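PDB 5NNL: inactive dihydroorotase-like domain from Chaetomium thermophilum, which is an inactive relative of the dihydroorotase family, keeping the barrel fold of that family, with no established activity of its own. Local coordinates for residues 11-16 with 41-46; 30-35 with 69-74; 75-80 with 95-100; 176-181 with 215-220. All coordinates share one frame; numbering follows the deposited sequence.

Three of the contacts pair strands of the parallel barrel; contact 2 packs a helix against it. Contact 1 pairs the end of strand 3-11 and strand 13-14 with strand 39-44. Contact 2 lays helix 26-37 against the chain entering strand 73-79, and its segments alternate with those of contact 1 along the chain. Contacts 3 (73-79 with 98-100) and 4 (175-180 with 215-217) follow in series. The centre of contact 1 is about 10 Å from those of contacts 2 and 3 and about 11 Å from that of contact 4, and it touches all three. The N11 side chain and A13 O bond to the I218 and G219 amides, just after strand 215-217, consistent with barrel closure.

Contact 1 (11-16 with 41-46); sequences NIAAFV and MIRIMP
M45 reaches across the backbone of 11-16 and fills the hollow between A13 and F15. Its CG rests 3.6 Å from A13 CA. Its SD sits 3.9 Å from both A13 CB and F15 CB. The sulfur also lies at the edge of the F15 ring, 5.4 Å from its centroid, a Met-aromatic contact in which the two side chains cross at about a right angle. On the sheet face that carries N11, I42 and I44, the methyl of A14 is the bump. Its CB abuts the ends of two isoleucines, 3.9 Å from I42 CD1 and 4.2 Å from I44 CD1. Further on, V16 CG2 meets I44 CG2 at 3.7 Å. The backbones pair as the first two parallel strands of the barrel, with a beta bulge between the N11–I42 and A14–I44 bridges. There the chain turns a corner at I12. R43 wraps the I12 carbonyl: its extended chain runs alongside the oxygen, and a turn at chi4 (-78°) brings NH1 back to I12 O at 2.9 Å. The bond lies in both the carbonyl and the guanidinium planes. R43 NE is held by S97, so the guanidinium is gripped from two directions. N11 OD1 closes an Asx turn on A13 N, 3.2 Å away and above the amide plane, and also accepts from I218 N.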
loop_
_atom_site.group_PDB
_atom_site.type_symbol
_atom_site.label_atom_id
_atom_site.label_comp_id
_atom_site.label_asym_id
_atom_site.label_seq_id
_atom_site.Cartn_x
_atom_site.Cartn_y
_atom_site.Cartn_z
ATOM N N ASN A 11 4.616 3.924 -1.232
ATOM C CA ASN A 11 3.696 2.791 -1.194
ATOM C C ASN A 11 2.983 2.818 0.151
ATOM O O ASN A 11 3.601 2.572 1.192
ATOM C CB ASN A 11 4.427 1.465 -1.389
ATOM C CG ASN A 11 3.508 0.268 -1.216
ATOM O OD1 ASN A 11 2.301 0.363 -1.442
ATOM N ND2 ASN A 11 4.069 -0.857 -0.799
ATOM N N ILE A 12 1.680 3.120 0.133
ATOM C CA ILE A 12 0.930 3.245 1.381
ATOM C C ILE A 12 0.478 1.915 1.962
ATOM O O ILE A 12 -0.256 1.909 2.957
ATOM C CB ILE A 12 -0.316 4.132 1.202
ATOM C CG1 ILE A 12 -1.228 3.559 0.114
ATOM C CG2 ILE A 12 0.099 5.538 0.847
ATOM C CD1 ILE A 12 -2.653 4.027 0.208
ATOM N N ALA A 13 0.882 0.789 1.379
ATOM C CA ALA A 13 0.488 -0.522 1.900
ATOM C C ALA A 13 1.595 -1.508 1.526
ATOM O O ALA A 13 1.554 -2.133 0.464
ATOM C CB ALA A 13 -0.865 -0.963 1.356
ATOM N N ALA A 14 2.586 -1.626 2.406
ATOM C CA ALA A 14 3.661 -2.593 2.252
ATOM C C ALA A 14 3.418 -3.738 3.224
ATOM O O ALA A 14 3.399 -3.529 4.443
ATOM C CB ALA A 14 5.025 -1.949 2.500
ATOM N N PHE A 15 3.235 -4.939 2.689
ATOM C CA PHE A 15 2.927 -6.096 3.514
ATOM C C PHE A 15 4.211 -6.704 4.067
ATOM O O PHE A 15 5.172 -6.930 3.325
ATOM C CB PHE A 15 2.153 -7.130 2.699
ATOM C CG PHE A 15 1.677 -8.305 3.503
ATOM C CD1 PHE A 15 0.675 -8.159 4.451
ATOM C CD2 PHE A 15 2.223 -9.561 3.301
ATOM C CE1 PHE A 15 0.234 -9.245 5.187
ATOM C CE2 PHE A 15 1.788 -10.647 4.031
ATOM C CZ PHE A 15 0.792 -10.490 4.975
ATOM N N VAL A 16 4.220 -6.970 5.370
ATOM C CA VAL A 16 5.390 -7.524 6.046
ATOM C C VAL A 16 4.956 -8.774 6.803
ATOM O O VAL A 16 4.405 -8.666 7.908
ATOM C CB VAL A 16 6.039 -6.491 6.982
ATOM C CG1 VAL A 16 7.271 -7.084 7.670
ATOM C CG2 VAL A 16 6.420 -5.237 6.200
ATOM N N MET A 41 9.542 5.812 0.713
ATOM C CA MET A 41 8.648 5.937 1.857
ATOM C C MET A 41 7.540 4.909 1.708
ATOM O O MET A 41 6.883 4.858 0.664
ATOM C CB MET A 41 8.047 7.343 1.943
ATOM C CG MET A 41 8.450 8.134 3.176
ATOM S SD MET A 41 7.763 7.474 4.707
ATOM C CE MET A 41 6.964 8.934 5.363
ATOM N N ILE A 42 7.328 4.106 2.746
ATOM C CA ILE A 42 6.299 3.072 2.725
ATOM C C ILE A 42 5.547 3.090 4.046
ATOM O O ILE A 42 6.142 3.264 5.115
ATOM C CB ILE A 42 6.892 1.670 2.458
ATOM C CG1 ILE A 42 7.846 1.252 3.581
ATOM C CG2 ILE A 42 7.601 1.647 1.115
ATOM C CD1 ILE A 42 8.321 -0.194 3.482
ATOM N N ARG A 43 4.232 2.914 3.967
ATOM C CA ARG A 43 3.418 2.634 5.139
ATOM C C ARG A 43 3.319 1.126 5.305
ATOM O O ARG A 43 2.989 0.410 4.353
ATOM C CB ARG A 43 2.024 3.250 5.013
ATOM C CG ARG A 43 1.025 2.706 6.031
ATOM C CD ARG A 43 -0.352 3.336 5.915
ATOM N NE ARG A 43 -1.300 2.614 6.756
ATOM C CZ ARG A 43 -1.843 1.443 6.434
ATOM N NH1 ARG A 43 -1.545 0.857 5.279
ATOM N NH2 ARG A 43 -2.685 0.854 7.271
ATOM N N ILE A 44 3.612 0.652 6.507
ATOM C CA ILE A 44 3.612 -0.772 6.804
ATOM C C ILE A 44 2.197 -1.195 7.175
ATOM O O ILE A 44 1.574 -0.603 8.065
ATOM C CB ILE A 44 4.603 -1.094 7.935
ATOM C CG1 ILE A 44 5.984 -0.494 7.631
ATOM C CG2 ILE A 44 4.708 -2.593 8.138
ATOM C CD1 ILE A 44 6.591 -0.955 6.322
ATOM N N MET A 45 1.690 -2.211 6.490
ATOM C CA MET A 45 0.352 -2.716 6.768
ATOM C C MET A 45 0.325 -3.332 8.161
ATOM O O MET A 45 1.088 -4.270 8.428
ATOM C CB MET A 45 -0.055 -3.747 5.721
ATOM C CG MET A 45 -0.101 -3.194 4.300
ATOM S SD MET A 45 -0.591 -4.418 3.076
ATOM C CE MET A 45 -2.292 -4.708 3.555
ATOM N N PRO A 46 -0.526 -2.853 9.073
ATOM C CA PRO A 46 -0.501 -3.386 10.447
ATOM C C PRO A 46 -0.897 -4.851 10.552
ATOM O O PRO A 46 -0.581 -5.484 11.565
ATOM C CB PRO A 46 -1.489 -2.482 11.198
ATOM C CG PRO A 46 -2.389 -1.915 10.137
ATOM C CD PRO A 46 -1.560 -1.821 8.888
#

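Contact 2 (30-35 with 69-74); sequences VTQASI and GVYCDF
T31 packs against the incoming chain by a hydrogen bond and by its methyl. Its OG1 accepts from Y71 N at 3.2 Å, with an N-H...O angle of 167°. With chi1 at 64°, OG1 lies between the backbone N and the carbonyl carbon, and CG2 is turned beside the N. That CG2 meets V70 CG1 at 3.8 Å, the two side chains crossing at about a right angle. C72 SG lies 3.6 Å from T31 CB, wedged against the helix where S34 also borders it. The T31 hydroxyl has a second partner, the backbone O of Q28 one turn earlier. I35 closes the far end of this buried part. Its CB lies 3.5 Å from Y71 O, and its CG2 brushes Y71 CB. The other side faces solvent more: Q32 and Y71 are both partly exposed, though Q32 CG still lies 3.3 Å from Y71 CD2. Their side chains run side by side and point the same way. The Q32 amide stands nearly at right angles to the ring, 87° between the planes. So the aliphatic part of Q32 does most of the touching here, with NE2 somewhat farther from the ring. Beyond this pair, Y71 meets F326 of strand 325-326 edge-to-face, and I35 reaches V313 and F315 of strand 305-315. Helix 26-37 thus lies between the barrel and these later strands. S34 and C72 both touch I42 of strand 39-44, next to strand 73-79.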
loop_
_atom_site.group_PDB
_atom_site.type_symbol
_atom_site.label_atom_id
_atom_site.label_comp_id
_atom_site.label_asym_id
_atom_site.label_seq_id
_atom_site.Cartn_x
_atom_site.Cartn_y
_atom_site.Cartn_z
ATOM N N VAL A 30 11.947 -5.907 3.359
ATOM C CA VAL A 30 10.926 -5.209 2.583
ATOM C C VAL A 30 11.397 -3.803 2.237
ATOM O O VAL A 30 11.149 -3.305 1.133
ATOM C CB VAL A 30 9.585 -5.192 3.344
ATOM C CG1 VAL A 30 8.585 -4.237 2.684
ATOM C CG2 VAL A 30 9.006 -6.588 3.392
ATOM N N THR A 31 12.081 -3.136 3.171
ATOM C CA THR A 31 12.609 -1.808 2.874
ATOM C C THR A 31 13.725 -1.871 1.839
ATOM O O THR A 31 13.934 -0.900 1.104
ATOM C CB THR A 31 13.107 -1.126 4.151
ATOM O OG1 THR A 31 14.208 -1.860 4.705
ATOM C CG2 THR A 31 11.989 -1.023 5.170
ATOM N N GLN A 32 14.448 -2.993 1.763
ATOM C CA GLN A 32 15.465 -3.161 0.726
ATOM C C GLN A 32 14.824 -3.211 -0.652
ATOM O O GLN A 32 15.178 -2.437 -1.549
ATOM C CB GLN A 32 16.269 -4.444 0.958
ATOM C CG GLN A 32 17.090 -4.488 2.228
ATOM C CD GLN A 32 17.811 -5.819 2.401
ATOM O OE1 GLN A 32 18.028 -6.551 1.432
ATOM N NE2 GLN A 32 18.187 -6.135 3.635
ATOM N N ALA A 33 13.892 -4.145 -0.843
ATOM C CA ALA A 33 13.218 -4.273 -2.127
ATOM C C ALA A 33 12.429 -3.017 -2.469
ATOM O O ALA A 33 12.263 -2.692 -3.650
ATOM C CB ALA A 33 12.299 -5.496 -2.114
ATOM N N SER A 34 11.936 -2.299 -1.457
ATOM C CA SER A 34 11.206 -1.063 -1.717
ATOM C C SER A 34 12.119 0.002 -2.314
ATOM O O SER A 34 11.821 0.563 -3.376
ATOM C CB SER A 34 10.555 -0.556 -0.431
ATOM O OG SER A 34 9.470 -1.383 -0.047
ATOM N N ILE A 35 13.243 0.296 -1.654
ATOM C CA ILE A 35 14.126 1.346 -2.153
ATOM C C ILE A 35 14.677 0.961 -3.519
ATOM O O ILE A 35 14.831 1.809 -4.406
ATOM C CB ILE A 35 15.250 1.648 -1.139
ATOM C CG1 ILE A 35 15.931 2.983 -1.470
ATOM C CG2 ILE A 35 16.298 0.526 -1.090
ATOM C CD1 ILE A 35 15.056 4.198 -1.255
ATOM N N GLY A 69 18.080 -1.498 11.430
ATOM C CA GLY A 69 18.334 -0.635 10.291
ATOM C C GLY A 69 17.422 -0.896 9.108
ATOM O O GLY A 69 17.214 -2.049 8.717
ATOM N N VAL A 70 16.877 0.171 8.527
ATOM C CA VAL A 70 16.020 0.072 7.354
ATOM C C VAL A 70 16.625 0.904 6.232
ATOM O O VAL A 70 17.442 1.801 6.457
ATOM C CB VAL A 70 14.572 0.519 7.638
ATOM C CG1 VAL A 70 13.843 -0.548 8.424
ATOM C CG2 VAL A 70 14.549 1.851 8.378
ATOM N N TYR A 71 16.205 0.594 5.008
ATOM C CA TYR A 71 16.787 1.185 3.812
ATOM C C TYR A 71 15.848 2.143 3.098
ATOM O O TYR A 71 16.206 2.669 2.040
ATOM C CB TYR A 71 17.240 0.073 2.865
ATOM C CG TYR A 71 18.354 -0.745 3.469
ATOM C CD1 TYR A 71 19.667 -0.279 3.459
ATOM C CD2 TYR A 71 18.094 -1.962 4.082
ATOM C CE1 TYR A 71 20.691 -1.016 4.023
ATOM C CE2 TYR A 71 19.113 -2.708 4.648
ATOM C CZ TYR A 71 20.409 -2.227 4.619
ATOM O OH TYR A 71 21.433 -2.958 5.176
ATOM N N CYS A 72 14.658 2.374 3.644
ATOM C CA CYS A 72 13.803 3.478 3.247
ATOM C C CYS A 72 13.126 3.994 4.510
ATOM O O CYS A 72 13.200 3.370 5.571
ATOM C CB CYS A 72 12.781 3.052 2.180
ATOM S SG CYS A 72 11.549 1.852 2.733
ATOM N N ASP A 73 12.483 5.154 4.404
ATOM C CA ASP A 73 11.693 5.658 5.518
ATOM C C ASP A 73 10.347 4.939 5.567
ATOM O O ASP A 73 9.873 4.385 4.571
ATOM C CB ASP A 73 11.489 7.168 5.398
ATOM C CG ASP A 73 12.790 7.940 5.508
ATOM O OD1 ASP A 73 13.772 7.375 6.034
ATOM O OD2 ASP A 73 12.828 9.109 5.070
ATOM N N PHE A 74 9.731 4.943 6.746
ATOM C CA PHE A 74 8.501 4.184 6.906
ATOM C C PHE A 74 7.675 4.750 8.049
ATOM O O PHE A 74 8.176 5.464 8.922
ATOM C CB PHE A 74 8.791 2.695 7.139
ATOM C CG PHE A 74 9.332 2.383 8.503
ATOM C CD1 PHE A 74 10.690 2.485 8.768
ATOM C CD2 PHE A 74 8.484 1.975 9.520
ATOM C CE1 PHE A 74 11.189 2.194 10.024
ATOM C CE2 PHE A 74 8.976 1.682 10.774
ATOM C CZ PHE A 74 10.329 1.792 11.028
#

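Contact 3 (75-80 with 95-100); sequences NLSITA and VGSLFI
L98 and I78 make the apolar centre. L98 CD1 sits 3.9 Å from I78 CG2 and also reaches A80 CB at 4.1 Å, with the I78 carbonyl oxygen close beneath it. V95 CG2 meets I78 CG2 from the side away from L98. A80 CB meets I100 CG1 at 3.9 Å. T79 and F99 run side by side on the opposite face of the strand pair. Between the faces the backbones bond in parallel fashion: F99 N to I78 O at 2.8 Å, and A80 N to F99 O. Toward the start of the segments, G96 N bonds to L76 O. Here the polar edge begins. S77 OG, turned away from its own N (chi1 -174°), donates to S97 O at 2.7 Å from above the carbonyl plane. It lies 2.6 Å from S97 OG. A water donates to L76 O and pairs with S97 OG at 2.6 Å. R43 bonds to S97 through NE and, weakly, to S77 through NH2, so this cluster also ties in the preceding strand. Strands 73-79 and 98-100, joined through helix 85-89, form a beta-alpha-beta unit, the repeating element of the alpha/beta barrel.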
loop_
_atom_site.group_PDB
_atom_site.type_symbol
_atom_site.label_atom_id
_atom_site.label_comp_id
_atom_site.label_asym_id
_atom_site.label_seq_id
_atom_site.Cartn_x
_atom_site.Cartn_y
_atom_site.Cartn_z
ATOM N N ASN A 75 6.387 4.430 8.004
ATOM C CA ASN A 75 5.438 4.699 9.069
ATOM C C ASN A 75 4.814 3.377 9.487
ATOM O O ASN A 75 4.541 2.519 8.641
ATOM C CB ASN A 75 4.337 5.661 8.605
ATOM C CG ASN A 75 4.449 7.035 9.234
ATOM O OD1 ASN A 75 4.710 7.167 10.431
ATOM N ND2 ASN A 75 4.242 8.071 8.425
ATOM N N LEU A 76 4.611 3.202 10.786
ATOM C CA LEU A 76 3.812 2.086 11.258
ATOM C C LEU A 76 2.342 2.490 11.303
ATOM O O LEU A 76 1.979 3.658 11.135
ATOM C CB LEU A 76 4.282 1.612 12.635
ATOM C CG LEU A 76 5.616 0.860 12.683
ATOM C CD1 LEU A 76 6.002 0.552 14.123
ATOM C CD2 LEU A 76 5.553 -0.428 11.873
ATOM N N SER A 77 1.492 1.495 11.516
ATOM C CA SER A 77 0.059 1.705 11.624
ATOM C C SER A 77 -0.462 0.700 12.638
ATOM O O SER A 77 0.265 -0.192 13.080
ATOM C CB SER A 77 -0.627 1.556 10.261
ATOM O OG SER A 77 -2.004 1.897 10.321
ATOM N N ILE A 78 -1.732 0.846 13.009
ATOM C CA ILE A 78 -2.324 0.004 14.042
ATOM C C ILE A 78 -3.726 -0.417 13.624
ATOM O O ILE A 78 -4.477 0.370 13.038
ATOM C CB ILE A 78 -2.348 0.725 15.404
ATOM C CG1 ILE A 78 -2.854 -0.221 16.486
ATOM C CG2 ILE A 78 -3.197 1.999 15.335
ATOM C CD1 ILE A 78 -2.235 0.052 17.856
ATOM N N THR A 79 -4.075 -1.661 13.947
ATOM C CA THR A 79 -5.350 -2.256 13.574
ATOM C C THR A 79 -6.401 -2.032 14.652
ATOM O O THR A 79 -6.129 -2.186 15.847
ATOM C CB THR A 79 -5.190 -3.760 13.354
ATOM O OG1 THR A 79 -3.971 -4.013 12.650
ATOM C CG2 THR A 79 -6.356 -4.323 12.567
ATOM N N ALA A 80 -7.609 -1.698 14.217
ATOM C CA ALA A 80 -8.730 -1.575 15.130
ATOM C C ALA A 80 -9.335 -2.945 15.410
ATOM O O ALA A 80 -9.334 -3.839 14.559
ATOM C CB ALA A 80 -9.795 -0.643 14.551
ATOM N N VAL A 95 2.276 6.012 15.572
ATOM C CA VAL A 95 1.887 5.465 14.279
ATOM C C VAL A 95 1.374 6.608 13.409
ATOM O O VAL A 95 1.144 7.722 13.877
ATOM C CB VAL A 95 0.832 4.347 14.402
ATOM C CG1 VAL A 95 1.432 3.125 15.088
ATOM C CG2 VAL A 95 -0.396 4.841 15.155
ATOM N N GLY A 96 1.205 6.316 12.122
ATOM C CA GLY A 96 0.801 7.329 11.169
ATOM C C GLY A 96 -0.620 7.172 10.664
ATOM O O GLY A 96 -1.086 7.995 9.869
ATOM N N SER A 97 -1.324 6.134 11.111
ATOM C CA SER A 97 -2.655 5.865 10.580
ATOM C C SER A 97 -3.329 4.772 11.397
ATOM O O SER A 97 -2.668 3.945 12.031
ATOM C CB SER A 97 -2.587 5.434 9.118
ATOM O OG SER A 97 -1.978 4.160 9.021
ATOM N N LEU A 98 -4.659 4.759 11.334
ATOM C CA LEU A 98 -5.471 3.709 11.935
ATOM C C LEU A 98 -6.118 2.876 10.839
ATOM O O LEU A 98 -6.787 3.420 9.953
ATOM C CB LEU A 98 -6.552 4.301 12.843
ATOM C CG LEU A 98 -7.605 3.318 13.366
ATOM C CD1 LEU A 98 -6.943 2.237 14.199
ATOM C CD2 LEU A 98 -8.670 4.045 14.177
ATOM N N PHE A 99 -5.927 1.563 10.909
ATOM C CA PHE A 99 -6.532 0.630 9.971
ATOM C C PHE A 99 -7.741 -0.041 10.617
ATOM O O PHE A 99 -7.620 -0.644 11.690
ATOM C CB PHE A 99 -5.517 -0.422 9.524
ATOM C CG PHE A 99 -6.069 -1.420 8.548
ATOM C CD1 PHE A 99 -6.555 -1.011 7.315
ATOM C CD2 PHE A 99 -6.096 -2.768 8.858
ATOM C CE1 PHE A 99 -7.060 -1.931 6.414
ATOM C CE2 PHE A 99 -6.601 -3.691 7.961
ATOM C CZ PHE A 99 -7.084 -3.272 6.739
ATOM N N ILE A 100 -8.886 0.062 9.963
ATOM C CA ILE A 100 -10.138 -0.509 10.461
ATOM C C ILE A 100 -10.603 -1.574 9.485
ATOM O O ILE A 100 -11.258 -1.276 8.483
ATOM C CB ILE A 100 -11.217 0.573 10.648
ATOM C CG1 ILE A 100 -10.712 1.673 11.581
ATOM C CG2 ILE A 100 -12.487 -0.064 11.205
ATOM C CD1 ILE A 100 -11.698 2.799 11.811
HETATM O O HOH W 1 0.525 4.890 8.962
#

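Contact 4 (176-181 with 215-220); sequences TCDVCV and VFSIGS
S217 OG donates to D178 OD2 at 3.0 Å, meeting the oxygen from above the carboxylate plane. Both side chains rise from the same face of the strand pair. In both residues chi1 is 69°, which places the polar group between the backbone N and the carbonyl carbon, and the two groups come within bonding distance on that face. D178 OD2 also accepts from A155 N. D178 OD1 takes bonds from H152 NE2 and S154 OG, so the carboxylate is held by four donors. The backbone ladder comes next. S217 N reaches V179 O at 3.1 Å, nearly straight at 171°. V181 N bonds to S217 O at 3.0 Å, and V179 N to V215 O at 3.3 Å. At the start of the pair, the bond from V215 N to C177 O is weak. Packing follows the two faces. D178 CB and V215 CB lie 3.7 Å apart on the D178 side. C180 SG rests against the S217 hydroxyl and the I218 carbonyl, and G219, without a side chain, passes close by it. On the other face V179 CG2 comes to the edge of the F216 ring, 3.7 Å from CD1 and in the ring plane. V181 CG2 meets F216 CB at 4.1 Å. Helices 242-251 and 257-271 cover F216 on this outer face, through L246 and through R263 and L264. The D178 face is met by I12, at the corner after strand 3-11, and the I218 amide bonds to N11. This is consistent with the barrel closing here, strand 215-217 lying beside 175-180 and the N11–A13 region.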
loop_
_atom_site.group_PDB
_atom_site.type_symbol
_atom_site.label_atom_id
_atom_site.label_comp_id
_atom_site.label_asym_id
_atom_site.label_seq_id
_atom_site.Cartn_x
_atom_site.Cartn_y
_atom_site.Cartn_z
ATOM N N THR A 176 -11.119 9.222 0.051
ATOM C CA THR A 176 -10.148 8.889 -0.980
ATOM C C THR A 176 -10.007 7.374 -1.021
ATOM O O THR A 176 -10.495 6.667 -0.137
ATOM C CB THR A 176 -8.784 9.550 -0.720
ATOM O OG1 THR A 176 -8.230 9.056 0.504
ATOM C CG2 THR A 176 -8.927 11.063 -0.633
ATOM N N CYS A 177 -9.347 6.861 -2.057
ATOM C CA CYS A 177 -9.223 5.416 -2.179
ATOM C C CYS A 177 -7.994 5.048 -2.991
ATOM O O CYS A 177 -7.427 5.872 -3.712
ATOM C CB CYS A 177 -10.464 4.796 -2.833
ATOM S SG CYS A 177 -10.715 5.296 -4.554
ATOM N N ASP A 178 -7.603 3.780 -2.875
ATOM C CA ASP A 178 -6.556 3.216 -3.708
ATOM C C ASP A 178 -7.000 1.869 -4.258
ATOM O O ASP A 178 -7.962 1.261 -3.783
ATOM C CB ASP A 178 -5.226 3.045 -2.945
ATOM C CG ASP A 178 -5.287 1.967 -1.876
ATOM O OD1 ASP A 178 -5.374 2.318 -0.680
ATOM O OD2 ASP A 178 -5.236 0.767 -2.228
ATOM N N VAL A 179 -6.293 1.428 -5.295
ATOM C CA VAL A 179 -6.383 0.063 -5.789
ATOM C C VAL A 179 -4.979 -0.514 -5.787
ATOM O O VAL A 179 -3.992 0.199 -5.999
ATOM C CB VAL A 179 -7.006 -0.031 -7.205
ATOM C CG1 VAL A 179 -8.309 0.739 -7.273
ATOM C CG2 VAL A 179 -6.043 0.469 -8.260
ATOM N N CYS A 180 -4.890 -1.812 -5.535
ATOM C CA CYS A 180 -3.623 -2.508 -5.689
ATOM C C CYS A 180 -3.289 -2.629 -7.169
ATOM O O CYS A 180 -4.164 -2.892 -7.997
ATOM C CB CYS A 180 -3.689 -3.894 -5.055
ATOM S SG CYS A 180 -4.241 -3.902 -3.343
ATOM N N VAL A 181 -2.010 -2.449 -7.499
ATOM C CA VAL A 181 -1.602 -2.423 -8.902
ATOM C C VAL A 181 -1.983 -3.723 -9.603
ATOM O O VAL A 181 -2.453 -3.710 -10.746
ATOM C CB VAL A 181 -0.090 -2.144 -9.012
ATOM C CG1 VAL A 181 0.395 -2.320 -10.457
ATOM C CG2 VAL A 181 0.222 -0.734 -8.516
ATOM N N VAL A 215 -4.886 6.884 -5.338
ATOM C CA VAL A 215 -3.603 6.292 -4.983
ATOM C C VAL A 215 -3.492 4.886 -5.558
ATOM O O VAL A 215 -4.473 4.142 -5.634
ATOM C CB VAL A 215 -3.423 6.249 -3.447
ATOM C CG1 VAL A 215 -2.132 5.528 -3.058
ATOM C CG2 VAL A 215 -3.450 7.649 -2.865
ATOM N N PHE A 216 -2.275 4.524 -5.956
ATOM C CA PHE A 216 -1.918 3.139 -6.222
ATOM C C PHE A 216 -1.141 2.596 -5.032
ATOM O O PHE A 216 -0.279 3.284 -4.477
ATOM C CB PHE A 216 -1.061 3.004 -7.484
ATOM C CG PHE A 216 -1.817 3.180 -8.775
ATOM C CD1 PHE A 216 -3.082 2.642 -8.947
ATOM C CD2 PHE A 216 -1.244 3.871 -9.825
ATOM C CE1 PHE A 216 -3.758 2.803 -10.139
ATOM C CE2 PHE A 216 -1.915 4.032 -11.017
ATOM C CZ PHE A 216 -3.168 3.501 -11.177
ATOM N N SER A 217 -1.446 1.364 -4.643
ATOM C CA SER A 217 -0.693 0.678 -3.608
ATOM C C SER A 217 -0.243 -0.672 -4.141
ATOM O O SER A 217 -0.733 -1.157 -5.163
ATOM C CB SER A 217 -1.516 0.483 -2.325
ATOM O OG SER A 217 -2.556 -0.456 -2.530
ATOM N N ILE A 218 0.721 -1.265 -3.451
ATOM C CA ILE A 218 1.094 -2.646 -3.722
ATOM C C ILE A 218 0.195 -3.606 -2.959
ATOM O O ILE A 218 -0.419 -4.500 -3.550
ATOM C CB ILE A 218 2.583 -2.853 -3.383
ATOM C CG1 ILE A 218 3.418 -1.906 -4.252
ATOM C CG2 ILE A 218 2.973 -4.320 -3.564
ATOM C CD1 ILE A 218 4.886 -2.189 -4.260
ATOM N N GLY A 219 0.091 -3.419 -1.644
ATOM C CA GLY A 219 -0.890 -4.126 -0.852
ATOM C C GLY A 219 -0.452 -5.529 -0.482
ATOM O O GLY A 219 0.685 -5.954 -0.710
ATOM N N SER A 220 -1.391 -6.259 0.115
ATOM C CA SER A 220 -1.194 -7.664 0.433
ATOM C C SER A 220 -1.663 -8.577 -0.690
ATOM O O SER A 220 -1.498 -9.796 -0.589
ATOM C CB SER A 220 -1.926 -8.025 1.733
ATOM O OG SER A 220 -3.325 -7.818 1.611
#